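Local coordinates for protein tapirin (Caldicellulosiruptor hydrothermalis, PDB 6N2C) that probably attaches cells of a thermophilic bacterium to cellulose through a zinc-containing C-terminal domain built as a parallel beta-helix, at residues Y172-S178 / V574-V578; T185-F189 / G533-A537. All coordinates share one frame; numbering follows the deposited sequence.

Both contacts join the start of the modelled chain to its C-terminal part. Contact 2 is nested inside the loop closed by contact 1: 185-189 pairs with 533-537 as neighbouring strands of the beta-helix, whereas 172-178 meets 574-578, the last modelled residues, in loops on the surface. Their centres are 23 Å apart and their nearest atoms about 7 Å, so the two do not touch. Contact 2 lies near the metal site: Gly533 directly follows Asp532, which binds zinc together with His530 and Glu551, and about 8 Å separates the zinc ion from the point where a side chain on Gly533 would begin. Contact 1 is a surface contact between loops, away from that site.

Contact 1: Y172-S178 / V574-V578; sequences YLLAWDS and VQPPV
Trp176 lies against Pro576 and Pro577, which make two CH-pi contacts over one face of the indole. Pro576 CB sits over the five-membered ring, 3.8 Å from its centroid, while Pro577 CD stands 3.7 Å from the centroid of the six-membered ring. With CG anti to the backbone N (chi1 -178°), the indole reaches across to the prolines. At its edge, Val574 CG1 approaches Trp176 CZ2 to 3.7 Å. In one of the two conformers of Ser178, Trp176 NE1 donates to Ser178 OG (2.9 Å), nearly in the ring plane, and that hydroxyl can in turn reach Val574 O. With an alanine here the indole face is gone, and Pro576 and Pro577 would probably lose the surface they lie against, leaving a gap beside Val574 CG1. Trp176, Val574 and Pro576 form the firmer part; Pro577 and Val578 are poorly ordered, Tyr172 CD2 comes no closer than 4.4 Å to Pro577 O, and Val578 is exposed to solvent. Helix 451-457 also touches Trp176. The loops belong to the two ends of the modelled chain, and a type II beta turn from Leu173 to Trp176, closed by Trp176 N to Leu173 O (3.0 Å), presents the indole to the Pro-Pro segment beside the beta-helix.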
ATOM      1  N   TYR A 172     -12.642   0.014 -14.123  1.00 36.81           N
ATOM      2  CA  TYR A 172     -11.538   0.684 -14.785  1.00 28.44           C
ATOM      3  C   TYR A 172     -11.260   1.968 -14.033  1.00 21.98           C
ATOM      4  O   TYR A 172     -10.073   2.397 -13.917  1.00 21.53           O
ATOM      5  CB  TYR A 172     -11.876   0.978 -16.240  1.00 33.48           C
ATOM      6  CG  TYR A 172     -10.682   1.243 -17.108  1.00 37.63           C
ATOM      7  CD1 TYR A 172      -9.433   0.562 -16.918  1.00 37.54           C
ATOM      8  CD2 TYR A 172     -10.784   2.194 -18.128  1.00 41.11           C
ATOM      9  CE1 TYR A 172      -8.348   0.829 -17.706  1.00 35.63           C
ATOM     10  CE2 TYR A 172      -9.702   2.497 -18.917  1.00 43.74           C
ATOM     11  CZ  TYR A 172      -8.493   1.821 -18.752  1.00 40.39           C
ATOM     12  OH  TYR A 172      -7.433   2.131 -19.547  1.00 39.04           O
ATOM     13  N   LEU A 173     -12.311   2.602 -13.511  1.00 20.26           N
ATOM     14  CA  LEU A 173     -12.166   3.901 -12.824  1.00 23.69           C
ATOM     15  C   LEU A 173     -11.912   3.891 -11.297  1.00 21.51           C
ATOM     16  O   LEU A 173     -12.002   4.912 -10.593  1.00 20.47           O
ATOM     17  CB  LEU A 173     -13.350   4.808 -13.146  1.00 25.30           C
ATOM     18  CG  LEU A 173     -13.523   5.042 -14.658  1.00 27.34           C
ATOM     19  CD1 LEU A 173     -14.731   5.978 -14.773  1.00 31.46           C
ATOM     20  CD2 LEU A 173     -12.310   5.668 -15.282  1.00 31.88           C
ATOM     21  N   LEU A 174     -11.629   2.707 -10.772  1.00 22.60           N
ATOM     22  CA  LEU A 174     -11.380   2.570  -9.350  1.00 19.92           C
ATOM     23  C   LEU A 174     -10.232   3.498  -8.991  1.00 18.32           C
ATOM     24  O   LEU A 174      -9.184   3.441  -9.647  1.00 19.36           O
ATOM     25  CB  LEU A 174     -10.937   1.129  -9.076  1.00 21.10           C
ATOM     26  CG  LEU A 174     -10.582   0.843  -7.570  1.00 22.44           C
ATOM     27  CD1 LEU A 174     -11.715   1.190  -6.626  1.00 28.97           C
ATOM     28  CD2 LEU A 174     -10.234  -0.606  -7.520  1.00 24.26           C
ATOM     29  N   ALA A 175     -10.490   4.338  -8.007  1.00 17.24           N
ATOM     30  CA  ALA A 175      -9.468   5.252  -7.439  1.00 17.43           C
ATOM     31  C   ALA A 175      -8.966   6.274  -8.429  1.00 17.37           C
ATOM     32  O   ALA A 175      -7.937   6.867  -8.246  1.00 15.91           O
ATOM     33  CB  ALA A 175      -8.300   4.523  -6.759  1.00 17.23           C
ATOM     34  N   TRP A 176      -9.717   6.528  -9.506  1.00 18.33           N
ATOM     35  CA  TRP A 176      -9.303   7.594 -10.405  1.00 18.00           C
ATOM     36  C   TRP A 176      -9.335   8.925  -9.708  1.00 18.59           C
ATOM     37  O   TRP A 176     -10.308   9.249  -9.084  1.00 21.41           O
ATOM     38  CB  TRP A 176     -10.223   7.640 -11.629  1.00 20.06           C
ATOM     39  CG  TRP A 176      -9.697   8.764 -12.554  1.00 21.50           C
ATOM     40  CD1 TRP A 176     -10.015  10.106 -12.511  1.00 23.57           C
ATOM     41  CD2 TRP A 176      -8.699   8.612 -13.507  1.00 21.51           C
ATOM     42  NE1 TRP A 176      -9.252  10.773 -13.436  1.00 23.29           N
ATOM     43  CE2 TRP A 176      -8.436   9.876 -14.063  1.00 23.49           C
ATOM     44  CE3 TRP A 176      -7.968   7.499 -13.987  1.00 23.20           C
ATOM     45  CZ2 TRP A 176      -7.460  10.065 -15.019  1.00 21.97           C
ATOM     46  CZ3 TRP A 176      -7.024   7.676 -14.953  1.00 24.61           C
ATOM     47  CH2 TRP A 176      -6.784   8.986 -15.486  1.00 23.74           C
ATOM     48  N   ASP A 177      -8.254   9.704  -9.754  1.00 18.15           N
ATOM     49  CA  ASP A 177      -8.243  10.995  -9.034  1.00 17.78           C
ATOM     50  C   ASP A 177      -7.437  11.951  -9.946  1.00 19.76           C
ATOM     51  O   ASP A 177      -6.219  11.851 -10.034  1.00 18.56           O
ATOM     52  CB  ASP A 177      -7.561  10.876  -7.646  1.00 17.93           C
ATOM     53  CG  ASP A 177      -7.558  12.165  -6.884  1.00 19.77           C
ATOM     54  OD1 ASP A 177      -7.913  13.242  -7.449  1.00 19.88           O
ATOM     55  OD2 ASP A 177      -7.157  12.148  -5.681  1.00 21.28           O
ATOM     56  N   SER A 178      -8.113  12.842 -10.650  0.64 20.13           N
ATOM     57  CA  SER A 178      -7.387  13.740 -11.567  0.64 20.49           C
ATOM     58  C   SER A 178      -6.408  14.669 -10.889  0.64 20.72           C
ATOM     59  O   SER A 178      -5.470  15.143 -11.538  0.64 17.71           O
ATOM     60  CB  SER A 178      -8.369  14.546 -12.473  0.64 22.59           C
ATOM     61  OG  SER A 178      -9.200  13.700 -13.267  0.64 22.78           O
ATOM     62  N   VAL A 574      -7.455  17.245 -16.861  1.00 51.66           N
ATOM     63  CA  VAL A 574      -7.470  15.794 -17.011  1.00 53.52           C
ATOM     64  C   VAL A 574      -8.883  15.317 -16.645  1.00 59.85           C
ATOM     65  O   VAL A 574      -9.497  15.824 -15.668  1.00 49.37           O
ATOM     66  CB  VAL A 574      -6.433  15.068 -16.124  1.00 51.83           C
ATOM     67  CG1 VAL A 574      -6.747  13.569 -16.048  1.00 55.33           C
ATOM     68  CG2 VAL A 574      -5.036  15.289 -16.667  1.00 50.57           C
ATOM     69  N   GLN A 575      -9.375  14.363 -17.437  1.00 60.71           N
ATOM     70  CA  GLN A 575     -10.663  13.728 -17.200  1.00 62.65           C
ATOM     71  C   GLN A 575     -10.469  12.207 -17.150  1.00 51.43           C
ATOM     72  O   GLN A 575      -9.557  11.677 -17.801  1.00 46.81           O
ATOM     73  CB  GLN A 575     -11.674  14.074 -18.310  1.00 69.04           C
ATOM     74  CG  GLN A 575     -12.022  15.550 -18.469  1.00 71.92           C
ATOM     75  CD  GLN A 575     -12.299  16.245 -17.155  1.00 74.22           C
ATOM     76  OE1 GLN A 575     -11.675  17.257 -16.849  1.00 81.20           O
ATOM     77  NE2 GLN A 575     -13.210  15.696 -16.356  1.00 69.77           N
ATOM     78  N   PRO A 576     -11.350  11.502 -16.394  1.00 54.03           N
ATOM     79  CA  PRO A 576     -11.275  10.031 -16.348  1.00 52.38           C
ATOM     80  C   PRO A 576     -11.560   9.439 -17.717  1.00 60.53           C
ATOM     81  O   PRO A 576     -12.520   9.898 -18.370  1.00 66.63           O
ATOM     82  CB  PRO A 576     -12.355   9.633 -15.334  1.00 53.07           C
ATOM     83  CG  PRO A 576     -13.156  10.857 -15.015  1.00 51.61           C
ATOM     84  CD  PRO A 576     -12.380  12.059 -15.480  1.00 50.96           C
ATOM     85  N   PRO A 577     -10.758   8.451 -18.165  1.00 64.99           N
ATOM     86  CA  PRO A 577     -10.954   7.917 -19.522  1.00 78.85           C
ATOM     87  C   PRO A 577     -12.152   6.951 -19.682  1.00 85.82           C
ATOM     88  O   PRO A 577     -12.487   6.198 -18.749  1.00 84.24           O
ATOM     89  CB  PRO A 577      -9.620   7.199 -19.832  1.00 75.41           C
ATOM     90  CG  PRO A 577      -8.804   7.316 -18.603  1.00 72.97           C
ATOM     91  CD  PRO A 577      -9.670   7.753 -17.478  1.00 62.95           C
ATOM     92  N   VAL A 578     -12.781   7.009 -20.868  1.00 94.95           N
ATOM     93  CA  VAL A 578     -13.822   6.052 -21.299  1.00 95.15           C
ATOM     94  C   VAL A 578     -13.662   5.698 -22.789  1.00 88.35           C
ATOM     95  O   VAL A 578     -12.626   5.186 -23.228  1.00 85.13           O
ATOM     96  CB  VAL A 578     -15.245   6.598 -21.035  1.00 92.22           C
ATOM     97  CG1 VAL A 578     -16.299   5.541 -21.369  1.00 94.46           C
ATOM     98  CG2 VAL A 578     -15.393   7.059 -19.582  1.00 93.39           C
TER

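Contact 2: T185-F189 / G533-A537; sequences TYGLF and GVLIA
Gly187, Leu188 and Phe189 run parallel to Val534, Leu535 and Ile536, with Leu188 bridged to Leu535 and Phe189 to Ile536. The ladder is one rung-to-rung step of the parallel beta-helix; here the coil holding 534-537, far on in the sequence, stacks beside the first strand, 186-190, so that 534-537 lies between 186-190 and 513-518. Three backbone hydrogen bonds pass back and forth across it, Leu535 N to Gly187 O (3.0 Å), Phe189 N to Leu535 O (3.0 Å) and Ala537 N to Phe189 O (2.9 Å). CA-H...O contacts accompany them, among them Leu188 CA to Leu535 O.

On one face of the strands, Leu188 and Leu535 lie side by side and point the same way, with Leu188 CD2 4.0 Å from Leu535 CB. This is the in-register stacking of like residues familiar from beta-helices, and Val516 on strand 513-518 continues it beyond Leu535. Phe189 and Ile536 occupy the other face. The phenyl CG is anti to the backbone N (chi1 178°), which sends the ring out from the face and leaves its CD1 side against the neighbouring strand, where Phe189 CD1 meets Ile536 CG2 at 3.9 Å. Ala537 O lies near the ring plane, at the ring's edge. Tyr208 stacks with Phe189, and Ile466 touches both Phe189 and Ile536.

The strand pairing begins at corners of the chain. Val534 CG1 packs against Tyr186 O at 3.5 Å. Gly533 has phi 147° and psi -143°, angles at which a CB would be jammed against the preceding carbonyl oxygen. A water bridges the two corners, donating to both Gly187 O (3.0 Å) and Gly533 O (2.8 Å), which makes Gly187 O an acceptor shared by the water and Leu535 N.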
ATOM      1  N   THR A 185      -1.271  20.072  -5.787  1.00 14.27           N
ATOM      2  CA  THR A 185      -1.980  19.300  -4.732  1.00 14.70           C
ATOM      3  C   THR A 185      -1.050  18.382  -3.932  1.00 16.48           C
ATOM      4  O   THR A 185      -1.512  17.489  -3.245  1.00 13.68           O
ATOM      5  CB  THR A 185      -3.147  18.463  -5.312  1.00 14.27           C
ATOM      6  OG1 THR A 185      -2.679  17.370  -6.087  1.00 13.23           O
ATOM      7  CG2 THR A 185      -4.042  19.361  -6.173  1.00 18.44           C
ATOM      8  N   TYR A 186       0.254  18.589  -4.095  1.00 14.58           N
ATOM      9  CA  TYR A 186       1.269  17.751  -3.420  1.00 13.10           C
ATOM     10  C   TYR A 186       1.967  18.467  -2.319  1.00 12.53           C
ATOM     11  O   TYR A 186       2.522  19.566  -2.510  1.00 16.81           O
ATOM     12  CB  TYR A 186       2.292  17.156  -4.434  1.00 12.74           C
ATOM     13  CG  TYR A 186       1.766  16.006  -5.280  1.00 11.91           C
ATOM     14  CD1 TYR A 186       0.819  16.218  -6.259  1.00 12.88           C
ATOM     15  CD2 TYR A 186       2.281  14.763  -5.144  1.00 12.66           C
ATOM     16  CE1 TYR A 186       0.331  15.188  -7.043  1.00 12.97           C
ATOM     17  CE2 TYR A 186       1.879  13.731  -5.971  1.00 12.27           C
ATOM     18  CZ  TYR A 186       0.893  13.946  -6.910  1.00 13.49           C
ATOM     19  OH  TYR A 186       0.468  12.910  -7.711  1.00 15.51           O
ATOM     20  N   GLY A 187       2.032  17.855  -1.142  1.00 12.78           N
ATOM     21  CA  GLY A 187       2.704  18.438  -0.041  1.00 13.39           C
ATOM     22  C   GLY A 187       4.184  18.096   0.037  1.00 13.40           C
ATOM     23  O   GLY A 187       5.001  18.887   0.536  1.00 14.43           O
ATOM     24  N   LEU A 188       4.518  16.898  -0.436  1.00 12.29           N
ATOM     25  CA  LEU A 188       5.937  16.391  -0.448  1.00 14.27           C
ATOM     26  C   LEU A 188       6.138  15.691  -1.786  1.00 12.40           C
ATOM     27  O   LEU A 188       5.329  14.839  -2.235  1.00 13.36           O
ATOM     28  CB  LEU A 188       6.242  15.427   0.763  1.00 12.91           C
ATOM     29  CG  LEU A 188       5.921  16.000   2.118  1.00 17.57           C
ATOM     30  CD1 LEU A 188       6.035  14.895   3.139  1.00 21.29           C
ATOM     31  CD2 LEU A 188       6.789  17.150   2.495  1.00 17.99           C
ATOM     32  N   PHE A 189       7.250  16.056  -2.458  1.00 14.09           N
ATOM     33  CA  PHE A 189       7.615  15.397  -3.734  1.00 13.00           C
ATOM     34  C   PHE A 189       9.104  15.241  -3.770  1.00 13.47           C
ATOM     35  O   PHE A 189       9.825  16.202  -3.456  1.00 13.25           O
ATOM     36  CB  PHE A 189       7.217  16.292  -4.849  1.00 14.31           C
ATOM     37  CG  PHE A 189       7.572  15.790  -6.179  1.00 14.25           C
ATOM     38  CD1 PHE A 189       8.892  15.936  -6.648  1.00 15.93           C
ATOM     39  CD2 PHE A 189       6.632  15.286  -7.038  1.00 14.12           C
ATOM     40  CE1 PHE A 189       9.229  15.533  -7.970  1.00 14.84           C
ATOM     41  CE2 PHE A 189       6.983  14.846  -8.346  1.00 15.43           C
ATOM     42  CZ  PHE A 189       8.279  14.910  -8.780  1.00 17.27           C
ATOM     43  N   GLY A 533       3.248  23.978   4.558  1.00 16.18           N
ATOM     44  CA  GLY A 533       3.630  24.347   3.232  1.00 14.52           C
ATOM     45  C   GLY A 533       3.879  23.156   2.364  1.00 13.54           C
ATOM     46  O   GLY A 533       3.065  22.199   2.366  1.00 13.62           O
ATOM     47  N   VAL A 534       4.898  23.283   1.480  1.00 12.04           N
ATOM     48  CA  VAL A 534       5.118  22.275   0.447  1.00 12.93           C
ATOM     49  C   VAL A 534       6.667  22.159   0.339  1.00 14.24           C
ATOM     50  O   VAL A 534       7.396  23.173   0.357  1.00 15.95           O
ATOM     51  CB  VAL A 534       4.479  22.707  -0.914  1.00 15.07           C
ATOM     52  CG1 VAL A 534       4.959  21.991  -2.063  1.00 19.68           C
ATOM     53  CG2 VAL A 534       2.974  22.837  -0.875  1.00 14.22           C
ATOM     54  N   LEU A 535       7.156  20.932   0.145  1.00 12.40           N
ATOM     55  CA  LEU A 535       8.579  20.663  -0.123  1.00 13.29           C
ATOM     56  C   LEU A 535       8.679  19.764  -1.341  1.00 14.04           C
ATOM     57  O   LEU A 535       8.137  18.629  -1.319  1.00 14.34           O
ATOM     58  CB  LEU A 535       9.249  20.013   1.075  1.00 14.13           C
ATOM     59  CG  LEU A 535       9.222  20.734   2.405  1.00 15.87           C
ATOM     60  CD1 LEU A 535       9.755  19.813   3.534  1.00 19.35           C
ATOM     61  CD2 LEU A 535       9.891  22.083   2.413  1.00 14.34           C
ATOM     62  N   ILE A 536       9.332  20.294  -2.405  1.00 13.30           N
ATOM     63  CA  ILE A 536       9.370  19.672  -3.767  1.00 13.49           C
ATOM     64  C   ILE A 536      10.823  19.710  -4.143  1.00 12.76           C
ATOM     65  O   ILE A 536      11.410  20.810  -4.275  1.00 12.68           O
ATOM     66  CB  ILE A 536       8.497  20.400  -4.771  1.00 13.18           C
ATOM     67  CG1 ILE A 536       7.021  20.249  -4.314  1.00 13.73           C
ATOM     68  CG2 ILE A 536       8.713  19.828  -6.163  1.00 15.03           C
ATOM     69  CD1 ILE A 536       6.039  21.011  -5.140  1.00 15.61           C
ATOM     70  N   ALA A 537      11.369  18.513  -4.338  1.00 14.77           N
ATOM     71  CA  ALA A 537      12.832  18.379  -4.606  1.00 13.31           C
ATOM     72  C   ALA A 537      13.136  17.384  -5.667  1.00 16.11           C
ATOM     73  O   ALA A 537      12.501  16.327  -5.827  1.00 12.76           O
ATOM     74  CB  ALA A 537      13.582  18.070  -3.323  1.00 13.54           C
TER
HETATM   75  O   HOH W   1       4.040  19.716   3.223  1.00 15.52           O